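Local coordinates for cellulose biosynthesis protein BcsG (Salmonella typhimurium LT2, PDB 5OLT) that is required for cellulose biosynthesis, the chain here being the zinc-binding extramembrane domain, of the alkaline phosphatase family, of a membrane protein, at residues Leu139-His144 / Arg327-Lys332; Leu145-Asn150 / Gly155-Val160; Asn223-Val228 / Tyr234-Gln239. One frame throughout, in Å; residues are numbered along the deposited sequence. Where two conformers were deposited one is given.

Interaction 1 of 3, residues Leu139-His144 / Arg327-Lys332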
ATOM      1  N   LEU A 139       9.345  18.966  -1.636  1.00 17.39           N
ATOM      2  CA  LEU A 139       8.323  19.962  -1.307  1.00 16.86           C
ATOM      3  C   LEU A 139       8.330  20.358   0.166  1.00 17.67           C
ATOM      4  O   LEU A 139       7.384  21.025   0.620  1.00 22.43           O
ATOM      5  CB  LEU A 139       6.941  19.437  -1.699  1.00 17.36           C
ATOM      6  CG  LEU A 139       6.693  19.285  -3.201  1.00 17.14           C
ATOM      7  CD1 LEU A 139       5.420  18.474  -3.428  1.00 20.44           C
ATOM      8  CD2 LEU A 139       6.591  20.625  -3.909  1.00 18.59           C
ATOM      9  N   GLY A 140       9.369  19.954   0.906  1.00 16.89           N
ATOM     10  CA  GLY A 140       9.566  20.406   2.284  1.00 18.12           C
ATOM     11  C   GLY A 140       9.034  19.467   3.352  1.00 16.01           C
ATOM     12  O   GLY A 140       8.977  19.838   4.541  1.00 19.21           O
ATOM     13  N   PHE A 141       8.650  18.240   2.970  1.00 14.88           N
ATOM     14  CA  PHE A 141       8.230  17.271   3.982  1.00 13.55           C
ATOM     15  C   PHE A 141       9.446  16.537   4.551  1.00 15.17           C
ATOM     16  O   PHE A 141      10.186  15.868   3.798  1.00 19.20           O
ATOM     17  CB  PHE A 141       7.270  16.222   3.403  1.00 13.35           C
ATOM     18  CG  PHE A 141       5.911  16.750   3.021  1.00 12.79           C
ATOM     19  CD1 PHE A 141       5.726  17.539   1.876  1.00 12.43           C
ATOM     20  CD2 PHE A 141       4.785  16.413   3.790  1.00 13.73           C
ATOM     21  CE1 PHE A 141       4.464  17.994   1.511  1.00 12.62           C
ATOM     22  CE2 PHE A 141       3.523  16.884   3.423  1.00 13.83           C
ATOM     23  CZ  PHE A 141       3.358  17.682   2.291  1.00 13.54           C
ATOM     24  N   THR A 142       9.629  16.612   5.861  1.00 13.82           N
ATOM     25  CA  THR A 142      10.665  15.877   6.569  0.70 14.27           C
ATOM     26  C   THR A 142      10.362  14.379   6.413  1.00 15.61           C
ATOM     27  O   THR A 142       9.218  13.974   6.594  1.00 17.61           O
ATOM     28  CB  THR A 142      10.624  16.301   8.044  0.70 16.51           C
ATOM     29  OG1 THR A 142      10.945  17.697   8.116  0.70 20.00           O
ATOM     30  CG2 THR A 142      11.641  15.555   8.898  0.70 16.68           C
ATOM     31  N   GLN A 143      11.364  13.573   6.117  1.00 13.48           N
ATOM     32  CA  GLN A 143      11.191  12.138   5.900  1.00 13.10           C
ATOM     33  C   GLN A 143      11.549  11.359   7.145  1.00 14.90           C
ATOM     34  O   GLN A 143      12.541  11.640   7.815  1.00 17.63           O
ATOM     35  CB  GLN A 143      12.103  11.733   4.732  1.00 17.11           C
ATOM     36  CG  GLN A 143      11.989  10.300   4.253  1.00 21.07           C
ATOM     37  CD  GLN A 143      12.956  10.072   3.099  1.00 22.84           C
ATOM     38  OE1 GLN A 143      14.078   9.552   3.284  1.00 29.67           O
ATOM     39  NE2 GLN A 143      12.558  10.508   1.919  1.00 23.13           N
ATOM     40  N   HIS A 144      10.706  10.384   7.498  0.80 13.99           N
ATOM     41  CA  HIS A 144      10.959   9.533   8.657  0.80 12.43           C
ATOM     42  C   HIS A 144      10.739   8.088   8.260  0.80 11.07           C
ATOM     43  O   HIS A 144       9.833   7.778   7.473  0.80 12.11           O
ATOM     44  CB  HIS A 144      10.044   9.854   9.857  0.80 14.12           C
ATOM     45  CG  HIS A 144      10.210  11.238  10.418  0.80 17.19           C
ATOM     46  ND1 HIS A 144      11.327  11.622  11.122  0.80 17.86           N
ATOM     47  CD2 HIS A 144       9.359  12.293  10.462  0.80 19.97           C
ATOM     48  CE1 HIS A 144      11.181  12.870  11.533  0.80 19.25           C
ATOM     49  NE2 HIS A 144      10.000  13.306  11.133  0.80 20.92           N
ATOM     50  N   ARG A 327      -3.252  14.997  -4.481  1.00 11.10           N
ATOM     51  CA  ARG A 327      -4.513  15.758  -4.300  1.00 11.11           C
ATOM     52  C   ARG A 327      -4.529  16.455  -2.949  1.00 10.75           C
ATOM     53  O   ARG A 327      -5.124  17.540  -2.814  1.00 14.52           O
ATOM     54  CB  ARG A 327      -5.738  14.856  -4.485  1.00 11.30           C
ATOM     55  CG  ARG A 327      -5.828  14.380  -5.939  1.00 11.95           C
ATOM     56  CD  ARG A 327      -7.036  13.524  -6.174  1.00 12.41           C
ATOM     57  NE  ARG A 327      -7.080  13.071  -7.572  1.00 12.89           N
ATOM     58  CZ  ARG A 327      -8.122  12.421  -8.095  1.00 12.53           C
ATOM     59  NH1 ARG A 327      -9.210  12.183  -7.368  1.00 13.83           N
ATOM     60  NH2 ARG A 327      -8.080  11.990  -9.352  1.00 14.56           N
ATOM     61  N   ALA A 328      -3.822  15.897  -1.973  1.00 10.94           N
ATOM     62  CA  ALA A 328      -3.758  16.485  -0.631  1.00 11.22           C
ATOM     63  C   ALA A 328      -2.554  17.352  -0.376  1.00 11.44           C
ATOM     64  O   ALA A 328      -2.504  17.989   0.670  1.00 11.77           O
ATOM     65  CB  ALA A 328      -3.768  15.366   0.386  1.00 12.38           C
ATOM     66  N   VAL A 329      -1.561  17.347  -1.287  1.00 11.89           N
ATOM     67  CA  VAL A 329      -0.209  17.803  -0.895  1.00 11.59           C
ATOM     68  C   VAL A 329      -0.094  19.283  -0.509  1.00 11.97           C
ATOM     69  O   VAL A 329       0.746  19.626   0.331  1.00 12.98           O
ATOM     70  CB  VAL A 329       0.882  17.415  -1.962  1.00 12.20           C
ATOM     71  CG1 VAL A 329       0.830  18.347  -3.169  1.00 14.11           C
ATOM     72  CG2 VAL A 329       2.267  17.385  -1.348  1.00 14.71           C
ATOM     73  N   ASP A 330      -0.981  20.114  -1.068  1.00 12.89           N
ATOM     74  CA  ASP A 330      -1.003  21.529  -0.655  1.00 12.86           C
ATOM     75  C   ASP A 330      -1.683  21.762   0.679  1.00 13.05           C
ATOM     76  O   ASP A 330      -1.717  22.875   1.171  1.00 14.34           O
ATOM     77  CB  ASP A 330      -1.548  22.456  -1.760  1.00 15.22           C
ATOM     78  CG  ASP A 330      -3.018  22.215  -2.094  1.00 17.10           C
ATOM     79  OD1 ASP A 330      -3.748  21.543  -1.319  1.00 16.77           O
ATOM     80  OD2 ASP A 330      -3.454  22.742  -3.139  1.00 21.16           O
ATOM     81  N   GLY A 331      -2.243  20.698   1.252  1.00 13.47           N
ATOM     82  CA  GLY A 331      -2.887  20.750   2.571  1.00 13.90           C
ATOM     83  C   GLY A 331      -4.228  21.463   2.593  1.00 14.27           C
ATOM     84  O   GLY A 331      -4.835  21.564   3.666  1.00 13.90           O
ATOM     85  N   LYS A 332      -4.692  21.966   1.451  1.00 14.41           N
ATOM     86  CA  LYS A 332      -5.864  22.843   1.464  1.00 15.93           C
ATOM     87  C   LYS A 332      -7.149  22.099   1.773  1.00 15.36           C
ATOM     88  O   LYS A 332      -8.078  22.680   2.312  1.00 16.11           O
ATOM     89  CB  LYS A 332      -5.944  23.652   0.176  1.00 16.77           C
ATOM     90  CG  LYS A 332      -4.813  24.664   0.085  1.00 19.92           C
ATOM     91  CD  LYS A 332      -4.897  25.465  -1.213  1.00 21.45           C
ATOM     92  CE  LYS A 332      -3.765  26.461  -1.270  1.00 26.94           C
ATOM     93  NZ  LYS A 332      -3.938  27.301  -2.487  1.00 33.48           N
TER
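The ring of Phe141 meets Val329 with one end: its CE1 lies 3.7 Å from Val329 CG2, a methyl that approaches obliquely, while the backbone O of Val329 comes up in the ring plane, 3.8 Å from Phe141 CZ. The ring edge, with its slightly positive C-H groups, suits a carbonyl oxygen better than a face would. A second ring, that of Phe59, packs edge-to-face with Phe141. Leu139 adds its CD1, 3.9 Å from the same Val329 CG2, and the two side chains cross at about a right angle. One valine methyl thus touches both residues of 139-144 that reach across. Chi1 of 77° puts CG2 anti to the valine N, on the side of Leu139 and Phe141. Apolar side chains fit this largely buried spot.

Each side of the contact follows a helix and carries a glycine with positive phi. Gly140 is the C-prime residue of a Schellman motif ending helix 132-138, at backbone angles that suit glycine. On the other side a type I turn runs from Ala328 to Gly331, and Asp330 OD1 accepts from Lys332 N (3.0 Å) in an Asx turn.

The contact lies near where the chain enters edge strand 142-147, which pairs with strand 210-216. Leu136 of helix 132-138 touches both Phe141 and Val329, so the turn 328-331 packs on that helix too.

Interaction 2 of 3, residues Leu145-Asn150 / Gly155-Val160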
ATOM      1  N   LEU A 145      11.548   7.224   8.846  1.00 11.76           N
ATOM      2  CA  LEU A 145      11.408   5.781   8.696  1.00 11.77           C
ATOM      3  C   LEU A 145      11.240   5.215  10.089  1.00 12.43           C
ATOM      4  O   LEU A 145      12.054   5.463  10.957  1.00 13.53           O
ATOM      5  CB  LEU A 145      12.676   5.247   8.053  1.00 12.89           C
ATOM      6  CG  LEU A 145      12.788   3.733   7.942  1.00 14.38           C
ATOM      7  CD1 LEU A 145      11.661   3.174   7.061  1.00 15.63           C
ATOM      8  CD2 LEU A 145      14.169   3.380   7.387  1.00 17.62           C
ATOM      9  N   MET A 146      10.196   4.401  10.242  0.70 11.23           N
ATOM     10  CA  MET A 146       9.810   3.847  11.505  0.70 11.43           C
ATOM     11  C   MET A 146       9.480   2.391  11.287  0.70 10.86           C
ATOM     12  O   MET A 146       8.863   2.041  10.254  0.70 11.24           O
ATOM     13  CB  MET A 146       8.555   4.606  11.954  0.70 14.71           C
ATOM     14  CG  MET A 146       8.146   4.375  13.371  0.70 16.63           C
ATOM     15  SD  MET A 146       7.117   5.761  13.908  0.70 14.16           S
ATOM     16  CE  MET A 146       5.526   5.373  13.228  0.70 13.00           C
ATOM     17  N   MET A 147       9.836   1.533  12.252  0.70 10.20           N
ATOM     18  CA  MET A 147       9.424   0.118  12.159  0.70 10.47           C
ATOM     19  C   MET A 147       9.093  -0.394  13.541  0.70  9.98           C
ATOM     20  O   MET A 147       9.575   0.161  14.558  0.70 11.75           O
ATOM     21  CB  MET A 147      10.530  -0.763  11.543  0.70 11.29           C
ATOM     22  CG  MET A 147      10.904  -0.367  10.126  0.70 12.01           C
ATOM     23  SD  MET A 147      11.954  -1.563   9.295  0.70 13.21           S
ATOM     24  CE  MET A 147      12.234  -0.673   7.749  0.70 16.15           C
ATOM     25  N   ASP A 148       8.301  -1.466  13.603  1.00 10.26           N
ATOM     26  CA  ASP A 148       8.106  -2.140  14.884  1.00  9.82           C
ATOM     27  C   ASP A 148       9.057  -3.338  15.021  1.00 10.37           C
ATOM     28  O   ASP A 148       8.857  -4.206  15.857  1.00 10.92           O
ATOM     29  CB  ASP A 148       6.640  -2.504  15.125  1.00 10.01           C
ATOM     30  CG  ASP A 148       6.105  -3.504  14.141  1.00 10.62           C
ATOM     31  OD1 ASP A 148       6.873  -4.101  13.379  1.00 11.03           O
ATOM     32  OD2 ASP A 148       4.842  -3.704  14.137  1.00 11.87           O
ATOM     33  N   HIS A 149      10.118  -3.351  14.206  1.00 10.30           N
ATOM     34  CA  HIS A 149      11.091  -4.430  14.225  1.00 10.85           C
ATOM     35  C   HIS A 149      12.404  -3.876  13.701  1.00 11.85           C
ATOM     36  O   HIS A 149      12.468  -2.729  13.264  1.00 12.27           O
ATOM     37  CB  HIS A 149      10.575  -5.602  13.361  1.00 11.75           C
ATOM     38  CG  HIS A 149      10.443  -5.281  11.903  1.00 10.47           C
ATOM     39  ND1 HIS A 149       9.399  -4.573  11.334  1.00 12.26           N
ATOM     40  CD2 HIS A 149      11.282  -5.593  10.886  1.00 10.12           C
ATOM     41  CE1 HIS A 149       9.607  -4.478  10.023  1.00  9.86           C
ATOM     42  NE2 HIS A 149      10.742  -5.098   9.732  1.00 14.86           N
ATOM     43  N   ASN A 150      13.471  -4.679  13.744  1.00 12.27           N
ATOM     44  CA  ASN A 150      14.771  -4.108  13.396  1.00 14.17           C
ATOM     45  C   ASN A 150      15.100  -4.181  11.911  1.00 13.73           C
ATOM     46  O   ASN A 150      16.149  -3.662  11.500  1.00 16.28           O
ATOM     47  CB  ASN A 150      15.891  -4.716  14.263  1.00 16.12           C
ATOM     48  CG  ASN A 150      16.091  -6.210  14.010  1.00 16.18           C
ATOM     49  OD1 ASN A 150      15.733  -6.729  12.949  1.00 16.87           O
ATOM     50  ND2 ASN A 150      16.704  -6.908  14.973  1.00 21.51           N
ATOM     51  N   GLY A 155      17.168  -8.936   4.901  1.00 18.26           N
ATOM     52  CA  GLY A 155      17.816  -7.706   4.433  1.00 19.09           C
ATOM     53  C   GLY A 155      16.773  -6.650   4.123  1.00 17.85           C
ATOM     54  O   GLY A 155      16.983  -5.809   3.250  1.00 18.76           O
ATOM     55  N   PHE A 156      15.653  -6.688   4.861  1.00 16.10           N
ATOM     56  CA  PHE A 156      14.528  -5.794   4.539  1.00 14.61           C
ATOM     57  C   PHE A 156      14.897  -4.319   4.639  1.00 14.31           C
ATOM     58  O   PHE A 156      14.622  -3.552   3.720  1.00 14.27           O
ATOM     59  CB  PHE A 156      13.345  -6.098   5.451  1.00 13.25           C
ATOM     60  CG  PHE A 156      12.140  -5.224   5.186  1.00 11.49           C
ATOM     61  CD1 PHE A 156      11.319  -5.457   4.074  1.00 12.39           C
ATOM     62  CD2 PHE A 156      11.837  -4.166   6.037  1.00 12.51           C
ATOM     63  CE1 PHE A 156      10.213  -4.637   3.813  1.00 12.15           C
ATOM     64  CE2 PHE A 156      10.724  -3.358   5.789  1.00 12.44           C
ATOM     65  CZ  PHE A 156       9.922  -3.590   4.676  1.00 11.75           C
ATOM     66  N   LEU A 157      15.522  -3.922   5.743  1.00 14.06           N
ATOM     67  CA  LEU A 157      15.924  -2.523   5.894  1.00 14.80           C
ATOM     68  C   LEU A 157      16.901  -2.113   4.776  1.00 15.84           C
ATOM     69  O   LEU A 157      16.788  -1.028   4.226  1.00 15.65           O
ATOM     70  CB  LEU A 157      16.537  -2.277   7.279  1.00 16.11           C
ATOM     71  CG  LEU A 157      17.039  -0.850   7.595  1.00 16.95           C
ATOM     72  CD1 LEU A 157      15.929   0.183   7.414  1.00 18.13           C
ATOM     73  CD2 LEU A 157      17.606  -0.806   9.020  1.00 19.85           C
ATOM     74  N   LYS A 158      17.835  -2.993   4.439  1.00 17.10           N
ATOM     75  CA  LYS A 158      18.756  -2.687   3.313  1.00 18.92           C
ATOM     76  C   LYS A 158      17.986  -2.477   1.994  1.00 18.98           C
ATOM     77  O   LYS A 158      18.302  -1.552   1.254  1.00 20.55           O
ATOM     78  CB  LYS A 158      19.824  -3.761   3.192  1.00 24.85           C
ATOM     79  CG  LYS A 158      20.871  -3.686   4.295  1.00 29.48           C
ATOM     80  CD  LYS A 158      21.898  -4.805   4.158  1.00 36.32           C
ATOM     81  CE  LYS A 158      22.955  -4.723   5.252  1.00 40.75           C
ATOM     82  NZ  LYS A 158      23.789  -5.958   5.278  1.00 53.13           N
ATOM     83  N   GLU A 159      16.965  -3.310   1.712  1.00 17.89           N
ATOM     84  CA  GLU A 159      16.161  -3.139   0.499  0.50 17.81           C
ATOM     85  C   GLU A 159      15.399  -1.812   0.517  1.00 17.05           C
ATOM     86  O   GLU A 159      15.366  -1.091  -0.505  1.00 16.80           O
ATOM     87  CB  GLU A 159      15.195  -4.324   0.269  0.50 19.81           C
ATOM     88  CG  GLU A 159      15.895  -5.665   0.050  0.50 22.47           C
ATOM     89  CD  GLU A 159      15.125  -6.616  -0.851  0.50 24.26           C
ATOM     90  OE1 GLU A 159      13.999  -6.290  -1.254  0.50 26.50           O
ATOM     91  OE2 GLU A 159      15.650  -7.700  -1.178  0.50 28.62           O
ATOM     92  N   VAL A 160      14.821  -1.463   1.666  1.00 16.64           N
ATOM     93  CA  VAL A 160      14.114  -0.176   1.802  1.00 15.89           C
ATOM     94  C   VAL A 160      15.050   1.008   1.513  1.00 18.21           C
ATOM     95  O   VAL A 160      14.634   1.972   0.838  1.00 18.55           O
ATOM     96  CB  VAL A 160      13.480  -0.073   3.221  1.00 16.88           C
ATOM     97  CG1 VAL A 160      13.070   1.349   3.584  1.00 17.14           C
ATOM     98  CG2 VAL A 160      12.292  -1.020   3.327  1.00 17.43           C
TER
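Near the zinc site of this alkaline phosphatase relative, the end of an edge strand and the helix that follows it enclose a small apolar cluster. Phe156 links the cluster to the zinc site: its side chain lies about 6 Å from the zinc ion and touches Ser102, one of the metal's ligands.

Met147 sits at the middle of the cluster. In the conformer given here, one of two, its chain is extended beyond CG and carries CE to 3.7 Å from Phe156 CE2 and 3.8 Å from Leu157 CD1. Its sulfur stands at the edge of the phenylalanine ring, SD being 5.3 Å from the ring centroid, a Met-aromatic contact; a long, flexible thioether suits a place where aromatic and aliphatic groups both border it. Leu145 uses its two branches separately. CD2 packs on Leu157 CD1 at 3.6 Å, and CD1 meets Val160 CG1 tip to tip. Val160 CG2, in turn, lies over one face of the Phe156 ring, toward the rim.

His149 NE2 comes 4.0 Å from Phe156 CD2, which lies at the edge of the imidazole, the ring planes being 43° apart. The other ring nitrogen, ND1, donates to Asp148 OD1 in the ring plane (3.3 Å, 158°). This bond, though long, probably helps set the imidazole's rotation, and Leu217 N donates to the same carboxylate oxygen from the second shell.

Strand 145-147 and helix 156-160 run nearly antiparallel, at 159°. Helix 102-110 packs on Phe156 and Val160, strand 210-216 borders the edge strand, and helix 191-203 receives Met146.

Interaction 3 of 3, residues Asn223-Val228 / Tyr234-Gln239; sequences NHFPGV and YKIRAQ
Ile236 and Arg237, neighbours in the first turns of helix 234-255, touch Phe225 and Asn223 of the preceding loop. Ile236 comes first. Its CG2 methyl, anti to the backbone N, meets the edge of the Phe225 ring in plane, 4.0 Å from Phe225 CZ, while the longer CG1 branch leads away. A branched side chain suits this exposed position, since one arm can pack on the aromatic edge as the other turns outward.

Arg237 follows, and it is buried. Its chain bends at chi3 (-76°), setting the guanidinium beside the loop. NH1 lies 3.9 Å from Asn223 CB, and the carbonyl O of Asn223 lies over one face of the group. The amide and guanidinium planes stand 69° apart, so the two groups do not stack. They share an acceptor instead: Pro218 O receives Arg237 NH1 and Asn223 ND2, and NH1 also donates to His220 O. Asn223 OD1 in turn accepts from Phe183 N. An arginine and an asparagine suit these places because each can serve several backbone groups at once.

Beyond Phe225 the loop reverses in a type II turn ending at Val228, closed by Val228 N to Phe225 O at 2.9 Å; Gly227 has the positive phi that such a turn favours in its third position. The whole is a beta-alpha connection of the alkaline phosphatase-like alpha/beta core, the loop between strand 210-216 and helix 234-255.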
ATOM      1  N   ASN A 223       5.573 -15.558  14.656  1.00 14.83           N
ATOM      2  CA  ASN A 223       5.681 -14.654  15.799  1.00 12.89           C
ATOM      3  C   ASN A 223       4.962 -15.236  16.989  1.00 12.91           C
ATOM      4  O   ASN A 223       3.893 -15.842  16.867  1.00 16.21           O
ATOM      5  CB  ASN A 223       5.057 -13.306  15.486  1.00 13.21           C
ATOM      6  CG  ASN A 223       5.870 -12.503  14.484  1.00 14.70           C
ATOM      7  OD1 ASN A 223       7.018 -12.851  14.145  1.00 18.48           O
ATOM      8  ND2 ASN A 223       5.280 -11.432  13.991  1.00 14.86           N
ATOM      9  N   HIS A 224       5.548 -15.044  18.165  1.00 12.49           N
ATOM     10  CA  HIS A 224       4.969 -15.588  19.398  1.00 12.78           C
ATOM     11  C   HIS A 224       5.050 -14.612  20.559  1.00 11.57           C
ATOM     12  O   HIS A 224       5.875 -13.718  20.560  1.00 13.40           O
ATOM     13  CB  HIS A 224       5.648 -16.897  19.765  1.00 18.39           C
ATOM     14  CG  HIS A 224       7.135 -16.824  19.810  1.00 20.97           C
ATOM     15  ND1 HIS A 224       7.924 -16.958  18.681  1.00 23.11           N
ATOM     16  CD2 HIS A 224       7.991 -16.617  20.848  1.00 23.09           C
ATOM     17  CE1 HIS A 224       9.204 -16.842  19.024  1.00 24.97           C
ATOM     18  NE2 HIS A 224       9.271 -16.628  20.328  1.00 25.95           N
ATOM     19  N   PHE A 225       4.151 -14.757  21.532  1.00 11.15           N
ATOM     20  CA  PHE A 225       4.280 -13.979  22.764  1.00 13.05           C
ATOM     21  C   PHE A 225       5.557 -14.421  23.501  1.00 13.53           C
ATOM     22  O   PHE A 225       5.936 -15.587  23.405  1.00 15.00           O
ATOM     23  CB  PHE A 225       3.061 -14.157  23.651  1.00 13.58           C
ATOM     24  CG  PHE A 225       1.816 -13.578  23.064  1.00 13.48           C
ATOM     25  CD1 PHE A 225       1.724 -12.213  22.789  1.00 13.97           C
ATOM     26  CD2 PHE A 225       0.731 -14.404  22.755  1.00 15.04           C
ATOM     27  CE1 PHE A 225       0.554 -11.688  22.232  1.00 14.97           C
ATOM     28  CE2 PHE A 225      -0.434 -13.881  22.208  1.00 15.83           C
ATOM     29  CZ  PHE A 225      -0.511 -12.526  21.930  1.00 15.36           C
ATOM     30  N   PRO A 226       6.248 -13.479  24.182  1.00 14.39           N
ATOM     31  CA  PRO A 226       7.518 -13.858  24.826  1.00 15.50           C
ATOM     32  C   PRO A 226       7.273 -15.001  25.784  1.00 14.96           C
ATOM     33  O   PRO A 226       6.316 -14.996  26.546  1.00 15.79           O
ATOM     34  CB  PRO A 226       7.917 -12.581  25.567  1.00 17.93           C
ATOM     35  CG  PRO A 226       7.328 -11.477  24.729  1.00 18.32           C
ATOM     36  CD  PRO A 226       6.007 -12.018  24.239  1.00 15.90           C
ATOM     37  N   GLY A 227       8.115 -16.006  25.713  1.00 14.62           N
ATOM     38  CA  GLY A 227       7.970 -17.184  26.576  1.00 15.69           C
ATOM     39  C   GLY A 227       7.009 -18.245  26.101  1.00 15.22           C
ATOM     40  O   GLY A 227       6.925 -19.317  26.684  1.00 16.29           O
ATOM     41  N   VAL A 228       6.234 -17.971  25.057  1.00 16.32           N
ATOM     42  CA  VAL A 228       5.230 -18.935  24.623  1.00 17.82           C
ATOM     43  C   VAL A 228       5.817 -19.656  23.416  1.00 18.75           C
ATOM     44  O   VAL A 228       6.367 -19.040  22.491  1.00 20.67           O
ATOM     45  CB  VAL A 228       3.878 -18.227  24.334  1.00 16.76           C
ATOM     46  CG1 VAL A 228       2.857 -19.231  23.813  1.00 20.14           C
ATOM     47  CG2 VAL A 228       3.368 -17.495  25.574  1.00 17.58           C
ATOM     48  N   TYR A 234      -3.143 -16.093  14.625  1.00 10.97           N
ATOM     49  CA  TYR A 234      -3.258 -14.943  13.712  1.00  9.97           C
ATOM     50  C   TYR A 234      -4.435 -14.025  14.096  1.00  9.88           C
ATOM     51  O   TYR A 234      -4.267 -12.791  14.098  1.00 10.35           O
ATOM     52  CB  TYR A 234      -3.420 -15.412  12.265  1.00 10.14           C
ATOM     53  CG  TYR A 234      -3.448 -14.273  11.239  1.00  9.37           C
ATOM     54  CD1 TYR A 234      -4.625 -13.588  10.934  1.00  9.59           C
ATOM     55  CD2 TYR A 234      -2.299 -13.925  10.541  1.00  9.65           C
ATOM     56  CE1 TYR A 234      -4.641 -12.538  10.031  1.00 10.20           C
ATOM     57  CE2 TYR A 234      -2.302 -12.894   9.608  1.00  9.88           C
ATOM     58  CZ  TYR A 234      -3.490 -12.226   9.344  1.00  9.48           C
ATOM     59  OH  TYR A 234      -3.526 -11.206   8.424  1.00 11.24           O
ATOM     60  N   LYS A 235      -5.609 -14.575  14.398  0.70 10.47           N
ATOM     61  CA  LYS A 235      -6.729 -13.691  14.676  0.70 10.55           C
ATOM     62  C   LYS A 235      -6.515 -12.902  15.984  0.70 10.23           C
ATOM     63  O   LYS A 235      -6.988 -11.766  16.098  0.70 10.28           O
ATOM     64  CB  LYS A 235      -8.072 -14.409  14.659  0.70 13.03           C
ATOM     65  CG  LYS A 235      -8.325 -15.369  15.797  0.70 15.90           C
ATOM     66  CD  LYS A 235      -9.746 -15.967  15.709  0.70 19.30           C
ATOM     67  CE  LYS A 235      -9.958 -16.923  14.555  0.70 24.02           C
ATOM     68  NZ  LYS A 235      -8.900 -17.958  14.373  0.70 30.60           N
ATOM     69  N   ILE A 236      -5.783 -13.484  16.951  1.00 10.28           N
ATOM     70  CA  ILE A 236      -5.447 -12.742  18.163  1.00 10.19           C
ATOM     71  C   ILE A 236      -4.510 -11.579  17.852  1.00  9.74           C
ATOM     72  O   ILE A 236      -4.754 -10.443  18.296  1.00  9.50           O
ATOM     73  CB  ILE A 236      -4.796 -13.684  19.210  1.00 10.79           C
ATOM     74  CG1 ILE A 236      -5.816 -14.719  19.709  1.00 11.79           C
ATOM     75  CG2 ILE A 236      -4.152 -12.900  20.374  1.00 12.24           C
ATOM     76  CD1 ILE A 236      -6.953 -14.152  20.583  1.00 13.81           C
ATOM     77  N   ARG A 237      -3.493 -11.843  17.028  1.00  9.43           N
ATOM     78  CA  ARG A 237      -2.567 -10.778  16.653  1.00  9.63           C
ATOM     79  C   ARG A 237      -3.236  -9.703  15.823  1.00  8.71           C
ATOM     80  O   ARG A 237      -2.925  -8.507  15.960  1.00  9.38           O
ATOM     81  CB  ARG A 237      -1.347 -11.359  15.954  1.00  9.18           C
ATOM     82  CG  ARG A 237      -0.450 -12.139  16.926  1.00  9.83           C
ATOM     83  CD  ARG A 237       0.711 -12.723  16.165  1.00 10.69           C
ATOM     84  NE  ARG A 237       0.274 -13.884  15.400  1.00 11.22           N
ATOM     85  CZ  ARG A 237       0.785 -14.267  14.232  1.00 11.55           C
ATOM     86  NH1 ARG A 237       1.641 -13.471  13.577  1.00 12.97           N
ATOM     87  NH2 ARG A 237       0.360 -15.392  13.664  1.00 13.42           N
ATOM     88  N   ALA A 238      -4.123 -10.126  14.920  1.00  8.27           N
ATOM     89  CA  ALA A 238      -4.794  -9.145  14.038  1.00  9.21           C
ATOM     90  C   ALA A 238      -5.776  -8.307  14.844  1.00  8.85           C
ATOM     91  O   ALA A 238      -5.799  -7.084  14.686  1.00  9.48           O
ATOM     92  CB  ALA A 238      -5.468  -9.855  12.876  1.00  9.30           C
ATOM     93  N   GLN A 239      -6.565  -8.934  15.742  1.00  9.06           N
ATOM     94  CA  GLN A 239      -7.420  -8.160  16.629  1.00  9.34           C
ATOM     95  C   GLN A 239      -6.606  -7.152  17.450  1.00  9.49           C
ATOM     96  O   GLN A 239      -7.030  -5.993  17.596  1.00  9.28           O
ATOM     97  CB  GLN A 239      -8.175  -9.129  17.549  1.00 10.14           C
ATOM     98  CG  GLN A 239      -9.048  -8.417  18.580  1.00 10.60           C
ATOM     99  CD  GLN A 239     -10.334  -7.830  18.015  1.00 10.41           C
ATOM    100  OE1 GLN A 239     -10.923  -8.376  17.045  1.00 12.55           O
ATOM    101  NE2 GLN A 239     -10.818  -6.743  18.643  1.00 12.68           N
TER

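From the N terminus, helix 132-138 leads into edge strand 142-147, whose start belongs to interaction 1 and whose end belongs to interaction 2. Interaction 2 closes first, a short loop of four residues between its segments. Strand 210-216 then leads to interaction 3, which closes another short loop before helix 234-255. Much later, as helix 318-328 ends and turns, the chain returns to complete interaction 1, whose span of 182 residues encloses the other two, themselves in series. Interaction 1 thus ties the chain entering the edge strand to the turn after helix 318-328; interaction 2 ties that strand's other end to helix 156-162; interaction 3 ties the loop after strand 210-216 to helix 234-255.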